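Local coordinates for protein pyridoxal 5'-phosphate synthase subunit PdxT (Thermus thermophilus, PDB 2YWD) that probably hydrolyses glutamine to glutamate and ammonia, which is passed to the partner subunit PdxS for the synthesis of pyridoxal 5'-phosphate, at residues G61-V66 and P98-L103. Residues are numbered along the deposited sequence; the frame is centred on the assembly and turned at random.
Sequences GIEDEV and PRLGVL
Arg-99 meets Glu-63 through its backbone: the carbonyl O of Arg-99 lies over the face of the Glu-63 carboxylate, 3.3 Å from CD and 3.2 Å from OE2. Both oxygens are acceptors, so the approach is not a bond, and two arginines probably offset the repulsion. Arg-58 forms a salt bridge with OE1 and a weak hydrogen bond with the carbonyl, while Arg-67 salt-bridges OE2 and also binds the carbonyl of Leu-100. Glu-63 reaches this point as an extended chain, CG opposite its own N (chi1 180°); an alanine here would probably leave Arg-58 without this carboxylate and Arg-67 with Asp-64 but one carboxylate fewer. The guanidinium of Arg-99 turns elsewhere, to the carbonyls of Gln-97, Pro-95 and Lys-89. At the first turn of helix 62-71, Leu-100 CD1 rests 3.6 Å from the carbonyl O of Glu-63, and Leu-100 CD2 reaches CG1 of Val-66 at 3.8 Å, these two side chains crossing nearly at right angles. Trp-86 of helix 82-87 and Leu-77 of strand 76-80, in the central mixed sheet of this class I glutamine amidotransferase domain, touch both Val-66 and Leu-100. Apolar packing thus joins the segments directly, whereas a carbonyl over a carboxylate face probably relies on bridging arginines.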
loop_
_atom_site.group_PDB
_atom_site.type_symbol
_atom_site.label_atom_id
_atom_site.label_comp_id
_atom_site.label_asym_id
_atom_site.label_seq_id
_atom_site.Cartn_x
_atom_site.Cartn_y
_atom_site.Cartn_z
ATOM N N GLY A 61 3.485 -0.297 -18.534
ATOM C CA GLY A 61 4.286 0.902 -18.352
ATOM C C GLY A 61 3.919 1.730 -17.127
ATOM O O GLY A 61 4.465 2.814 -16.916
ATOM N N ILE A 62 3.001 1.225 -16.313
ATOM C CA ILE A 62 2.574 1.946 -15.118
ATOM C C ILE A 62 3.680 1.979 -14.062
ATOM O O ILE A 62 3.923 3.011 -13.440
ATOM C CB ILE A 62 1.276 1.319 -14.542
ATOM C CG1 ILE A 62 0.122 1.577 -15.523
ATOM C CG2 ILE A 62 0.945 1.919 -13.175
ATOM C CD1 ILE A 62 -1.164 0.834 -15.207
ATOM N N GLU A 63 4.368 0.859 -13.884
ATOM C CA GLU A 63 5.458 0.768 -12.911
ATOM C C GLU A 63 6.504 1.867 -13.138
ATOM O O GLU A 63 6.826 2.637 -12.236
ATOM C CB GLU A 63 6.134 -0.603 -13.020
ATOM C CG GLU A 63 7.302 -0.818 -12.054
ATOM C CD GLU A 63 8.185 -1.987 -12.468
ATOM O OE1 GLU A 63 7.638 -3.056 -12.805
ATOM O OE2 GLU A 63 9.425 -1.839 -12.446
ATOM N N ASP A 64 7.024 1.937 -14.357
ATOM C CA ASP A 64 8.045 2.917 -14.698
ATOM C C ASP A 64 7.595 4.371 -14.534
ATOM O O ASP A 64 8.356 5.204 -14.039
ATOM C CB ASP A 64 8.536 2.647 -16.121
ATOM C CG ASP A 64 9.149 1.259 -16.258
ATOM O OD1 ASP A 64 9.077 0.669 -17.356
ATOM O OD2 ASP A 64 9.708 0.759 -15.258
ATOM N N GLU A 65 6.362 4.676 -14.933
ATOM C CA GLU A 65 5.849 6.039 -14.805
ATOM C C GLU A 65 5.674 6.389 -13.329
ATOM O O GLU A 65 5.979 7.504 -12.903
ATOM C CB GLU A 65 4.515 6.178 -15.540
ATOM C CG GLU A 65 3.917 7.587 -15.539
ATOM C CD GLU A 65 4.847 8.640 -16.128
ATOM O OE1 GLU A 65 5.672 8.296 -17.002
ATOM O OE2 GLU A 65 4.744 9.818 -15.728
ATOM N N VAL A 66 5.188 5.436 -12.543
ATOM C CA VAL A 66 5.012 5.684 -11.122
ATOM C C VAL A 66 6.379 5.954 -10.484
ATOM O O VAL A 66 6.520 6.874 -9.674
ATOM C CB VAL A 66 4.335 4.486 -10.421
ATOM C CG1 VAL A 66 4.419 4.649 -8.921
ATOM C CG2 VAL A 66 2.872 4.391 -10.852
ATOM N N PRO A 98 8.200 -8.978 -10.362
ATOM C CA PRO A 98 7.936 -7.630 -10.878
ATOM C C PRO A 98 7.383 -6.746 -9.764
ATOM O O PRO A 98 6.424 -7.125 -9.092
ATOM C CB PRO A 98 6.906 -7.877 -11.977
ATOM C CG PRO A 98 7.260 -9.253 -12.469
ATOM C CD PRO A 98 7.526 -10.000 -11.185
ATOM N N ARG A 99 7.987 -5.577 -9.566
ATOM C CA ARG A 99 7.545 -4.664 -8.517
ATOM C C ARG A 99 8.145 -3.281 -8.710
ATOM O O ARG A 99 9.073 -3.113 -9.502
ATOM C CB ARG A 99 7.969 -5.206 -7.154
ATOM C CG ARG A 99 9.477 -5.346 -7.004
ATOM C CD ARG A 99 9.828 -6.001 -5.680
ATOM N NE ARG A 99 11.269 -6.115 -5.469
ATOM C CZ ARG A 99 12.048 -7.023 -6.047
ATOM N NH1 ARG A 99 11.530 -7.914 -6.884
ATOM N NH2 ARG A 99 13.349 -7.047 -5.778
ATOM N N LEU A 100 7.611 -2.296 -7.988
ATOM C CA LEU A 100 8.114 -0.926 -8.067
ATOM C C LEU A 100 9.448 -0.849 -7.327
ATOM O O LEU A 100 10.431 -0.333 -7.858
ATOM C CB LEU A 100 7.116 0.060 -7.442
ATOM C CG LEU A 100 7.578 1.521 -7.400
ATOM C CD1 LEU A 100 7.877 2.015 -8.816
ATOM C CD2 LEU A 100 6.498 2.379 -6.751
ATOM N N GLY A 101 9.461 -1.351 -6.094
ATOM C CA GLY A 101 10.678 -1.382 -5.302
ATOM C C GLY A 101 11.262 -0.074 -4.799
ATOM O O GLY A 101 12.474 0.025 -4.620
ATOM N N VAL A 102 10.421 0.924 -4.551
ATOM C CA VAL A 102 10.914 2.211 -4.070
ATOM C C VAL A 102 11.080 2.236 -2.548
ATOM O O VAL A 102 11.925 2.958 -2.018
ATOM C CB VAL A 102 9.965 3.365 -4.497
ATOM C CG1 VAL A 102 8.595 3.184 -3.866
ATOM C CG2 VAL A 102 10.564 4.707 -4.104
ATOM N N LEU A 103 10.277 1.441 -1.847
ATOM C CA LEU A 103 10.343 1.389 -0.389
ATOM C C LEU A 103 11.540 0.564 0.087
ATOM O O LEU A 103 11.686 -0.602 -0.283
ATOM C CB LEU A 103 9.049 0.788 0.164
ATOM C CG LEU A 103 8.960 0.598 1.679
ATOM C CD1 LEU A 103 8.956 1.954 2.363
ATOM C CD2 LEU A 103 7.697 -0.183 2.023
#